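Local coordinates for protein TetR family transcriptional regulator (Mycobacterium smegmatis, PDB 5XS9) that probably binds DNA as a TetR-family homodimer to control transcription of genes for biotin synthesis, at residues A10-I15 / A22-R27; E49-V54 / A93-A98; L69-Q74 / G184-G189. All blocks are in the same frame, centred on the assembly; numbering follows the deposited sequence.

Interaction 1. Residues A10-I15 / A22-R27; sequences AAATKI and ADLTMR
The backbone oxygen of Ala-12 meets both methyls of Leu-24: CD1 lies 3.5 Å from Ala-12 O, and CD2 of the same leucine stands 4.0 Å from that oxygen. These are contacts of carbon with oxygen, and no hydrogen bond joins the two segments. Leu-24 gets there by holding CG anti to its backbone N (chi1 179°), which throws the branch across to helix 5-19, where CD1 also sits 3.8 Å from Ala-12 CB. One turn on, Ile-15 works against backbone: its CG2 reaches Asp-23 O at 3.5 Å, while Ile-15 CB lies 4.3 Å from Leu-24 CD1. Leu-24 is thus wedged between two successive inward positions of the helix. Leu-51 of helix 47-58 also packs on it, and Leu-29 of helix 26-33 packs on Ala-12. On another side of helix 5-19, Thr-13 OG1 is hydrogen-bonded to both Val-9 O and His-57 ND1. Straight after Leu-24 the chain turns into helix 26-33, with Thr-25 as N-cap, its OG1 bonded to Arg-28 N. This is part of the hydrophobic core of a TetR-type DNA-binding domain, in which the first helix backs what is probably the opening helix of the helix-turn-helix.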
ATOM      1  N   ALA A  10      -5.530   3.755  23.947  1.00 44.36           N
ATOM      2  CA  ALA A  10      -4.580   2.771  24.359  1.00 41.48           C
ATOM      3  C   ALA A  10      -5.150   1.335  24.350  1.00 46.67           C
ATOM      4  O   ALA A  10      -4.479   0.364  23.910  1.00 44.46           O
ATOM      5  CB  ALA A  10      -4.026   3.125  25.766  1.00 53.04           C
ATOM      6  N   ALA A  11      -6.359   1.176  24.863  1.00 43.70           N
ATOM      7  CA  ALA A  11      -6.997  -0.141  24.827  1.00 48.07           C
ATOM      8  C   ALA A  11      -7.170  -0.578  23.364  1.00 41.42           C
ATOM      9  O   ALA A  11      -6.953  -1.750  23.006  1.00 42.76           O
ATOM     10  CB  ALA A  11      -8.351  -0.104  25.525  1.00 46.72           C
ATOM     11  N   ALA A  12      -7.591   0.364  22.541  1.00 38.55           N
ATOM     12  CA  ALA A  12      -7.841   0.054  21.098  1.00 42.11           C
ATOM     13  C   ALA A  12      -6.544  -0.400  20.412  1.00 40.33           C
ATOM     14  O   ALA A  12      -6.551  -1.340  19.609  1.00 36.80           O
ATOM     15  CB  ALA A  12      -8.396   1.277  20.415  1.00 37.99           C
ATOM     16  N   THR A  13      -5.418   0.212  20.828  1.00 39.70           N
ATOM     17  CA  THR A  13      -4.092  -0.087  20.290  1.00 44.45           C
ATOM     18  C   THR A  13      -3.612  -1.463  20.717  1.00 42.43           C
ATOM     19  O   THR A  13      -3.020  -2.228  19.936  1.00 38.14           O
ATOM     20  CB  THR A  13      -3.080   1.059  20.657  1.00 40.86           C
ATOM     21  OG1 THR A  13      -3.576   2.241  20.041  1.00 40.96           O
ATOM     22  CG2 THR A  13      -1.698   0.787  20.185  1.00 43.78           C
ATOM     23  N   LYS A  14      -3.929  -1.821  21.937  1.00 43.33           N
ATOM     24  CA  LYS A  14      -3.625  -3.170  22.423  1.00 49.11           C
ATOM     25  C   LYS A  14      -4.425  -4.281  21.693  1.00 40.67           C
ATOM     26  O   LYS A  14      -3.902  -5.333  21.384  1.00 40.12           O
ATOM     27  CB  LYS A  14      -3.904  -3.203  23.939  1.00 59.49           C
ATOM     28  CG  LYS A  14      -3.447  -4.465  24.646  1.00 63.35           C
ATOM     29  CD  LYS A  14      -3.595  -4.287  26.154  1.00 70.13           C
ATOM     30  CE  LYS A  14      -3.840  -5.607  26.860  1.00 70.29           C
ATOM     31  NZ  LYS A  14      -2.873  -6.642  26.413  1.00 67.48           N
ATOM     32  N   ILE A  15      -5.681  -4.026  21.372  1.00 38.80           N
ATOM     33  CA  ILE A  15      -6.448  -4.986  20.582  1.00 41.44           C
ATOM     34  C   ILE A  15      -5.773  -5.167  19.199  1.00 42.61           C
ATOM     35  O   ILE A  15      -5.616  -6.285  18.685  1.00 45.10           O
ATOM     36  CB  ILE A  15      -7.910  -4.518  20.424  1.00 41.04           C
ATOM     37  CG1 ILE A  15      -8.617  -4.597  21.783  1.00 48.84           C
ATOM     38  CG2 ILE A  15      -8.676  -5.370  19.421  1.00 43.95           C
ATOM     39  CD1 ILE A  15      -9.871  -3.765  21.894  1.00 46.04           C
ATOM     40  N   ALA A  22      -8.508  -6.519  11.886  1.00 48.58           N
ATOM     41  CA  ALA A  22      -9.889  -7.007  11.704  1.00 52.91           C
ATOM     42  C   ALA A  22     -10.690  -7.105  13.047  1.00 50.74           C
ATOM     43  O   ALA A  22     -11.878  -6.845  13.081  1.00 53.94           O
ATOM     44  CB  ALA A  22      -9.887  -8.341  10.931  1.00 53.16           C
ATOM     45  N   ASP A  23     -10.004  -7.401  14.141  1.00 47.64           N
ATOM     46  CA  ASP A  23     -10.603  -7.508  15.461  1.00 47.08           C
ATOM     47  C   ASP A  23     -10.766  -6.186  16.173  1.00 49.73           C
ATOM     48  O   ASP A  23     -11.343  -6.167  17.229  1.00 50.74           O
ATOM     49  CB  ASP A  23      -9.727  -8.405  16.348  1.00 56.14           C
ATOM     50  CG  ASP A  23      -9.973  -9.891  16.110  1.00 62.81           C
ATOM     51  OD1 ASP A  23      -9.565 -10.694  16.971  1.00 69.91           O
ATOM     52  OD2 ASP A  23     -10.594 -10.234  15.081  1.00 55.69           O
ATOM     53  N   LEU A  24     -10.218  -5.087  15.646  1.00 44.10           N
ATOM     54  CA  LEU A  24     -10.432  -3.776  16.251  1.00 46.39           C
ATOM     55  C   LEU A  24     -11.752  -3.206  15.782  1.00 50.62           C
ATOM     56  O   LEU A  24     -11.815  -2.567  14.743  1.00 44.27           O
ATOM     57  CB  LEU A  24      -9.341  -2.802  15.906  1.00 43.67           C
ATOM     58  CG  LEU A  24      -9.475  -1.400  16.463  1.00 51.43           C
ATOM     59  CD1 LEU A  24      -9.597  -1.414  17.984  1.00 54.48           C
ATOM     60  CD2 LEU A  24      -8.244  -0.638  16.032  1.00 48.78           C
ATOM     61  N   THR A  25     -12.784  -3.452  16.576  1.00 50.26           N
ATOM     62  CA  THR A  25     -14.139  -2.924  16.341  1.00 50.28           C
ATOM     63  C   THR A  25     -14.597  -2.215  17.589  1.00 50.89           C
ATOM     64  O   THR A  25     -14.046  -2.447  18.644  1.00 47.33           O
ATOM     65  CB  THR A  25     -15.157  -4.044  16.057  1.00 48.37           C
ATOM     66  OG1 THR A  25     -15.275  -4.882  17.212  1.00 52.92           O
ATOM     67  CG2 THR A  25     -14.741  -4.893  14.834  1.00 49.29           C
ATOM     68  N   MET A  26     -15.606  -1.362  17.451  1.00 44.96           N
ATOM     69  CA  MET A  26     -16.164  -0.659  18.572  1.00 47.87           C
ATOM     70  C   MET A  26     -16.778  -1.649  19.589  1.00 45.53           C
ATOM     71  O   MET A  26     -16.629  -1.470  20.819  1.00 43.08           O
ATOM     72  CB  MET A  26     -17.166   0.392  18.078  1.00 50.76           C
ATOM     73  CG  MET A  26     -16.518   1.553  17.285  1.00 51.10           C
ATOM     74  SD  MET A  26     -15.743   2.759  18.358  1.00 55.17           S
ATOM     75  CE  MET A  26     -16.994   3.831  19.036  1.00 55.51           C
ATOM     76  N   ARG A  27     -17.438  -2.701  19.105  1.00 50.89           N
ATOM     77  CA  ARG A  27     -18.018  -3.696  20.052  1.00 48.77           C
ATOM     78  C   ARG A  27     -16.909  -4.441  20.796  1.00 51.16           C
ATOM     79  O   ARG A  27     -17.013  -4.624  21.989  1.00 43.31           O
ATOM     80  CB  ARG A  27     -18.993  -4.669  19.395  1.00 56.87           C
ATOM     81  CG  ARG A  27     -18.347  -5.729  18.523  1.00 71.76           C
ATOM     82  CD  ARG A  27     -19.355  -6.508  17.688  1.00 72.50           C
ATOM     83  NE  ARG A  27     -18.709  -7.120  16.513  1.00 69.23           N
ATOM     84  CZ  ARG A  27     -18.317  -6.462  15.413  1.00 71.81           C
ATOM     85  NH1 ARG A  27     -18.458  -5.130  15.288  1.00 80.46           N
ATOM     86  NH2 ARG A  27     -17.769  -7.136  14.414  1.00 84.12           N
TER

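Interaction 2. Residues E49-V54 / A93-A98; sequences ELLGAV and AELVSA
Two residues ahead of Leu-95, which lodges against Leu-51 and Val-54 of helix 47-58, Ala-93 faces the other way, onto Leu-86, Thr-144 and Val-145. Its carbonyl oxygen is gripped twice by Ser-97: Ser-97 N lies 2.9 Å from Ala-93 O, and Ser-97 OG 2.8 Å from it, the two donors arriving from opposite faces of the carbonyl plane. Leu-95 then carries the contact. With CG anti to its backbone N (chi1 -169°), it reaches across with both methyls. CD1 touches two partners, lying 3.9 Å from Leu-51 CD2 and 4.0 Å from Val-54 CG1; CD2 settles 3.5 Å from Leu-51 O. The leucine side chains slant across each other, whereas Val-54 meets Leu-95 at about a right angle. Leu-16 of helix 5-19 also packs on Leu-95, so this residue ties two helices of the DNA-binding domain to helix 92-101 of the C-terminal domain, a seam that in TetR relatives relays ligand binding and may do so here. Next, Val-96 turns to Leu-86 of helix 71-87. Ser-97 packs on Leu-141 and Val-145 of helix 129-155. At the end of the segment Ala-98 touches Trp-153 of the second subunit.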
ATOM      1  N   GLU A  49     -13.373   7.117  12.825  1.00 39.05           N
ATOM      2  CA  GLU A  49     -12.758   8.053  13.739  1.00 36.56           C
ATOM      3  C   GLU A  49     -11.948   7.327  14.731  1.00 36.02           C
ATOM      4  O   GLU A  49     -10.929   7.828  15.153  1.00 40.52           O
ATOM      5  CB  GLU A  49     -13.819   8.914  14.478  1.00 44.16           C
ATOM      6  CG  GLU A  49     -14.526   9.919  13.561  1.00 44.70           C
ATOM      7  CD  GLU A  49     -15.477  10.881  14.315  1.00 49.48           C
ATOM      8  OE1 GLU A  49     -15.547  10.947  15.593  1.00 44.50           O
ATOM      9  OE2 GLU A  49     -16.167  11.569  13.575  1.00 53.73           O
ATOM     10  N   LEU A  50     -12.391   6.142  15.173  1.00 37.04           N
ATOM     11  CA  LEU A  50     -11.579   5.408  16.149  1.00 37.35           C
ATOM     12  C   LEU A  50     -10.258   5.033  15.479  1.00 36.59           C
ATOM     13  O   LEU A  50      -9.203   5.174  16.047  1.00 38.90           O
ATOM     14  CB  LEU A  50     -12.269   4.127  16.608  1.00 39.49           C
ATOM     15  CG  LEU A  50     -11.384   3.130  17.398  1.00 39.77           C
ATOM     16  CD1 LEU A  50     -10.868   3.756  18.660  1.00 46.48           C
ATOM     17  CD2 LEU A  50     -12.072   1.809  17.677  1.00 48.31           C
ATOM     18  N   LEU A  51     -10.322   4.519  14.266  1.00 36.65           N
ATOM     19  CA  LEU A  51      -9.070   4.112  13.587  1.00 38.99           C
ATOM     20  C   LEU A  51      -8.131   5.288  13.390  1.00 36.93           C
ATOM     21  O   LEU A  51      -6.919   5.135  13.590  1.00 35.97           O
ATOM     22  CB  LEU A  51      -9.378   3.407  12.264  1.00 39.02           C
ATOM     23  CG  LEU A  51     -10.063   2.042  12.408  1.00 44.49           C
ATOM     24  CD1 LEU A  51     -10.610   1.563  11.040  1.00 50.88           C
ATOM     25  CD2 LEU A  51      -9.127   1.022  12.983  1.00 46.81           C
ATOM     26  N   GLY A  52      -8.678   6.451  13.019  1.00 36.29           N
ATOM     27  CA  GLY A  52      -7.897   7.710  12.959  1.00 38.91           C
ATOM     28  C   GLY A  52      -7.124   8.076  14.252  1.00 37.77           C
ATOM     29  O   GLY A  52      -5.952   8.485  14.205  1.00 37.11           O
ATOM     30  N   ALA A  53      -7.772   7.933  15.403  1.00 37.92           N
ATOM     31  CA  ALA A  53      -7.124   8.218  16.670  1.00 39.30           C
ATOM     32  C   ALA A  53      -6.078   7.189  16.938  1.00 33.84           C
ATOM     33  O   ALA A  53      -5.040   7.475  17.469  1.00 35.83           O
ATOM     34  CB  ALA A  53      -8.159   8.190  17.805  1.00 43.40           C
ATOM     35  N   VAL A  54      -6.362   5.933  16.638  1.00 34.70           N
ATOM     36  CA  VAL A  54      -5.372   4.926  16.867  1.00 37.86           C
ATOM     37  C   VAL A  54      -4.158   5.184  15.899  1.00 39.31           C
ATOM     38  O   VAL A  54      -2.963   5.031  16.298  1.00 37.83           O
ATOM     39  CB  VAL A  54      -5.927   3.518  16.630  1.00 39.48           C
ATOM     40  CG1 VAL A  54      -4.806   2.526  16.556  1.00 38.67           C
ATOM     41  CG2 VAL A  54      -6.908   3.114  17.708  1.00 37.85           C
ATOM     42  N   ALA A  93       0.906  -0.340   9.145  1.00 31.73           N
ATOM     43  CA  ALA A  93       0.968   0.303   7.896  1.00 33.12           C
ATOM     44  C   ALA A  93      -0.408   0.312   7.217  1.00 31.74           C
ATOM     45  O   ALA A  93      -0.774   1.300   6.636  1.00 33.12           O
ATOM     46  CB  ALA A  93       2.052  -0.312   7.000  1.00 34.65           C
ATOM     47  N   GLU A  94      -1.146  -0.782   7.291  1.00 32.16           N
ATOM     48  CA  GLU A  94      -2.493  -0.853   6.693  1.00 38.12           C
ATOM     49  C   GLU A  94      -3.457   0.123   7.366  1.00 36.32           C
ATOM     50  O   GLU A  94      -4.283   0.755   6.717  1.00 33.65           O
ATOM     51  CB  GLU A  94      -3.075  -2.267   6.838  1.00 38.89           C
ATOM     52  CG  GLU A  94      -4.400  -2.447   6.152  1.00 43.79           C
ATOM     53  CD  GLU A  94      -5.034  -3.830   6.445  1.00 50.64           C
ATOM     54  OE1 GLU A  94      -4.289  -4.765   6.790  1.00 48.71           O
ATOM     55  OE2 GLU A  94      -6.277  -3.960   6.359  1.00 47.57           O
ATOM     56  N   LEU A  95      -3.358   0.210   8.669  1.00 34.84           N
ATOM     57  CA  LEU A  95      -4.267   1.055   9.447  1.00 35.56           C
ATOM     58  C   LEU A  95      -3.957   2.517   9.115  1.00 32.32           C
ATOM     59  O   LEU A  95      -4.881   3.293   8.858  1.00 33.97           O
ATOM     60  CB  LEU A  95      -4.091   0.766  10.946  1.00 39.04           C
ATOM     61  CG  LEU A  95      -5.149   1.368  11.908  1.00 40.83           C
ATOM     62  CD1 LEU A  95      -5.297   0.567  13.157  1.00 47.61           C
ATOM     63  CD2 LEU A  95      -4.693   2.768  12.238  1.00 46.31           C
ATOM     64  N   VAL A  96      -2.678   2.900   9.072  1.00 33.68           N
ATOM     65  CA  VAL A  96      -2.297   4.305   8.691  1.00 32.78           C
ATOM     66  C   VAL A  96      -2.648   4.624   7.252  1.00 34.40           C
ATOM     67  O   VAL A  96      -3.169   5.725   6.986  1.00 32.39           O
ATOM     68  CB  VAL A  96      -0.874   4.657   9.025  1.00 31.13           C
ATOM     69  CG1 VAL A  96      -0.513   6.011   8.505  1.00 33.64           C
ATOM     70  CG2 VAL A  96      -0.716   4.566  10.561  1.00 33.21           C
ATOM     71  N   SER A  97      -2.464   3.650   6.340  1.00 33.71           N
ATOM     72  CA  SER A  97      -2.953   3.820   4.935  1.00 36.12           C
ATOM     73  C   SER A  97      -4.398   4.149   4.840  1.00 35.43           C
ATOM     74  O   SER A  97      -4.751   5.055   4.088  1.00 35.58           O
ATOM     75  CB  SER A  97      -2.680   2.644   4.015  1.00 37.07           C
ATOM     76  OG  SER A  97      -1.290   2.400   4.067  1.00 41.30           O
ATOM     77  N   ALA A  98      -5.238   3.342   5.490  1.00 34.68           N
ATOM     78  CA  ALA A  98      -6.670   3.561   5.407  1.00 36.75           C
ATOM     79  C   ALA A  98      -7.070   4.866   6.108  1.00 34.06           C
ATOM     80  O   ALA A  98      -7.978   5.592   5.631  1.00 33.51           O
ATOM     81  CB  ALA A  98      -7.476   2.355   5.912  1.00 36.34           C
TER

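Interaction 3. Residues L69-Q74 / G184-G189; sequences LAWREQ and GLAAHG
Ala-186 is the residue that both Trp-71 and Arg-72 touch. Its CB lies at the edge of the indole, in the ring plane, 3.9 Å from Trp-71 CH2, while the NH2 of Arg-72 comes within 3.6 Å of Ala-186 CB. The indole continues onto the preceding residue, where Trp-71 CZ3 is 4.1 Å from Leu-185 CB, and Ala-186 N stands obliquely to the ring, 3.8 Å from Trp-71 CH2. Arg-72 runs extended from CG to NE and doubles along the indole: its CG sits over one face, toward the rim, and Trp-71 CZ2 lies 3.5 Å above the guanidinium plane, over its centre. Trp-71 points at helix 170-186 because its CG is placed between the backbone N and the carbonyl carbon (chi1 67°). Around the ring stand Ala-118, Ala-121 and Ala-122 of helix 106-122, together with Val-182. Behind it, Gln-74 ties down the start of the helix: its NE2 donates to Leu-69 O at 2.7 Å, nearly straight at 167°, from above the carbonyl plane. Beyond Leu-185 is Leu-180 of the second subunit, so the contact joins the first helix of the C-terminal, TetR-like domain (71-87) to the end of helix 170-186 beside the dimer interface. With no hydrogen bond or salt bridge between the segments, the hold is van der Waals, and the guanidinium lies against the indole rim at CZ2.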
ATOM      1  N   LEU A  69      18.629  19.611   9.406  1.00 57.09           N
ATOM      2  CA  LEU A  69      19.161  18.810   8.328  1.00 51.78           C
ATOM      3  C   LEU A  69      18.966  19.426   6.927  1.00 41.73           C
ATOM      4  O   LEU A  69      18.054  20.168   6.652  1.00 44.83           O
ATOM      5  CB  LEU A  69      18.597  17.384   8.411  1.00 51.44           C
ATOM      6  CG  LEU A  69      18.937  16.545   9.689  1.00 54.57           C
ATOM      7  CD1 LEU A  69      17.993  15.380   9.789  1.00 51.04           C
ATOM      8  CD2 LEU A  69      20.366  15.966   9.705  1.00 55.33           C
ATOM      9  N   ALA A  70      19.887  19.081   6.058  1.00 40.57           N
ATOM     10  CA  ALA A  70      19.761  19.315   4.652  1.00 40.02           C
ATOM     11  C   ALA A  70      18.507  18.546   4.118  1.00 40.20           C
ATOM     12  O   ALA A  70      18.083  17.530   4.691  1.00 38.26           O
ATOM     13  CB  ALA A  70      21.049  18.908   3.984  1.00 41.16           C
ATOM     14  N   TRP A  71      17.888  19.047   3.049  1.00 35.14           N
ATOM     15  CA  TRP A  71      16.586  18.533   2.648  1.00 34.32           C
ATOM     16  C   TRP A  71      16.628  17.013   2.365  1.00 27.97           C
ATOM     17  O   TRP A  71      15.687  16.327   2.750  1.00 31.65           O
ATOM     18  CB  TRP A  71      15.962  19.314   1.469  1.00 34.10           C
ATOM     19  CG  TRP A  71      16.632  19.214   0.168  1.00 32.67           C
ATOM     20  CD1 TRP A  71      17.573  20.093  -0.391  1.00 32.40           C
ATOM     21  CD2 TRP A  71      16.484  18.137  -0.785  1.00 32.88           C
ATOM     22  NE1 TRP A  71      17.958  19.613  -1.633  1.00 35.36           N
ATOM     23  CE2 TRP A  71      17.283  18.442  -1.898  1.00 32.35           C
ATOM     24  CE3 TRP A  71      15.708  16.988  -0.815  1.00 32.63           C
ATOM     25  CZ2 TRP A  71      17.343  17.628  -3.028  1.00 33.44           C
ATOM     26  CZ3 TRP A  71      15.786  16.148  -1.990  1.00 30.52           C
ATOM     27  CH2 TRP A  71      16.604  16.468  -3.027  1.00 32.50           C
ATOM     28  N   ARG A  72      17.676  16.520   1.752  1.00 33.26           N
ATOM     29  CA  ARG A  72      17.802  15.078   1.499  1.00 37.93           C
ATOM     30  C   ARG A  72      17.665  14.239   2.760  1.00 42.50           C
ATOM     31  O   ARG A  72      16.916  13.237   2.816  1.00 36.07           O
ATOM     32  CB  ARG A  72      19.116  14.726   0.755  1.00 39.08           C
ATOM     33  CG  ARG A  72      19.182  15.270  -0.663  1.00 37.42           C
ATOM     34  CD  ARG A  72      20.575  15.057  -1.222  1.00 41.12           C
ATOM     35  NE  ARG A  72      20.708  15.405  -2.635  1.00 39.87           N
ATOM     36  CZ  ARG A  72      20.835  16.656  -3.111  1.00 42.60           C
ATOM     37  NH1 ARG A  72      20.802  17.722  -2.318  1.00 41.59           N
ATOM     38  NH2 ARG A  72      20.939  16.849  -4.411  1.00 44.46           N
ATOM     39  N   GLU A  73      18.359  14.693   3.792  1.00 40.86           N
ATOM     40  CA  GLU A  73      18.397  14.016   5.059  1.00 42.93           C
ATOM     41  C   GLU A  73      17.102  14.229   5.800  1.00 38.06           C
ATOM     42  O   GLU A  73      16.622  13.358   6.504  1.00 35.44           O
ATOM     43  CB  GLU A  73      19.634  14.488   5.894  1.00 47.60           C
ATOM     44  CG  GLU A  73      20.936  13.761   5.559  1.00 55.96           C
ATOM     45  CD  GLU A  73      21.500  13.948   4.135  1.00 75.53           C
ATOM     46  OE1 GLU A  73      21.671  12.905   3.393  1.00 78.44           O
ATOM     47  OE2 GLU A  73      21.781  15.120   3.748  1.00 74.84           O
ATOM     48  N   GLN A  74      16.444  15.346   5.619  1.00 34.09           N
ATOM     49  CA  GLN A  74      15.110  15.434   6.146  1.00 35.15           C
ATOM     50  C   GLN A  74      14.126  14.351   5.627  1.00 38.16           C
ATOM     51  O   GLN A  74      13.255  13.841   6.392  1.00 35.36           O
ATOM     52  CB  GLN A  74      14.453  16.783   5.792  1.00 43.66           C
ATOM     53  CG  GLN A  74      15.155  18.019   6.418  1.00 45.17           C
ATOM     54  CD  GLN A  74      14.616  19.328   5.895  1.00 45.62           C
ATOM     55  OE1 GLN A  74      13.437  19.482   5.608  1.00 42.20           O
ATOM     56  NE2 GLN A  74      15.521  20.304   5.768  1.00 50.38           N
ATOM     57  N   GLY A 184      15.236  11.805  -7.724  1.00 31.42           N
ATOM     58  CA  GLY A 184      14.191  12.365  -8.595  1.00 30.44           C
ATOM     59  C   GLY A 184      13.735  13.766  -8.203  1.00 35.38           C
ATOM     60  O   GLY A 184      13.547  14.612  -9.051  1.00 35.84           O
ATOM     61  N   LEU A 185      13.633  14.029  -6.903  1.00 31.82           N
ATOM     62  CA  LEU A 185      13.336  15.348  -6.438  1.00 30.37           C
ATOM     63  C   LEU A 185      14.433  16.312  -6.827  1.00 32.60           C
ATOM     64  O   LEU A 185      14.137  17.427  -7.273  1.00 35.66           O
ATOM     65  CB  LEU A 185      13.097  15.377  -4.941  1.00 29.51           C
ATOM     66  CG  LEU A 185      11.854  14.720  -4.392  1.00 30.90           C
ATOM     67  CD1 LEU A 185      11.865  14.455  -2.916  1.00 32.08           C
ATOM     68  CD2 LEU A 185      10.568  15.502  -4.746  1.00 29.96           C
ATOM     69  N   ALA A 186      15.687  15.887  -6.648  1.00 36.25           N
ATOM     70  CA  ALA A 186      16.856  16.727  -6.933  1.00 40.34           C
ATOM     71  C   ALA A 186      16.894  17.097  -8.397  1.00 41.41           C
ATOM     72  O   ALA A 186      17.231  18.211  -8.720  1.00 41.19           O
ATOM     73  CB  ALA A 186      18.146  16.013  -6.540  1.00 39.22           C
ATOM     74  N   ALA A 187      16.490  16.195  -9.283  1.00 40.15           N
ATOM     75  CA  ALA A 187      16.244  16.544 -10.704  1.00 44.31           C
ATOM     76  C   ALA A 187      15.409  17.770 -10.954  1.00 54.58           C
ATOM     77  O   ALA A 187      15.603  18.380 -11.974  1.00 45.46           O
ATOM     78  CB  ALA A 187      15.743  15.390 -11.520  1.00 46.75           C
ATOM     79  N   HIS A 188      14.555  18.193 -10.018  1.00 54.50           N
ATOM     80  CA  HIS A 188      13.925  19.518 -10.071  1.00 51.12           C
ATOM     81  C   HIS A 188      14.917  20.736  -9.708  1.00 58.47           C
ATOM     82  O   HIS A 188      14.554  21.881  -9.779  1.00 48.36           O
ATOM     83  CB  HIS A 188      12.681  19.500  -9.178  1.00 54.13           C
ATOM     84  CG  HIS A 188      11.532  18.732  -9.778  1.00 53.18           C
ATOM     85  ND1 HIS A 188      11.561  17.368 -10.017  1.00 48.02           N
ATOM     86  CD2 HIS A 188      10.370  19.177 -10.298  1.00 46.40           C
ATOM     87  CE1 HIS A 188      10.440  17.023 -10.629  1.00 53.15           C
ATOM     88  NE2 HIS A 188       9.702  18.098 -10.805  1.00 54.50           N
ATOM     89  N   GLY A 189      16.159  20.465  -9.321  1.00 63.68           N
ATOM     90  CA  GLY A 189      17.099  21.487  -8.939  1.00 75.16           C
ATOM     91  C   GLY A 189      17.836  21.975 -10.160  1.00 74.99           C
ATOM     92  O   GLY A 189      18.207  23.129 -10.172  1.00 74.17           O
TER

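How the interactions relate
Interactions 1 and 2 are neighbours, with centres 11 Å apart, and share one hydrophobic layer: Leu-24 CD2 meets Leu-51 CD2 at 3.6 Å, and Ala-12 CB meets Val-54 CG2 at 3.6 Å. Leu-51 and Val-54 of helix 47-58 serve both contacts, each packing on interaction 1 and on Leu-95. Interaction 3 lies remote, its centre 39 Å from that of interaction 1, on the opposite side of the chain's centre, and 29 Å from that of interaction 2. Helix 71-87 spans that gap, starting in interaction 3 and packing on 93-98 through Leu-86. Ala-98 in interaction 2 and Leu-185, Ala-187 and His-188 in interaction 3 touch the second subunit.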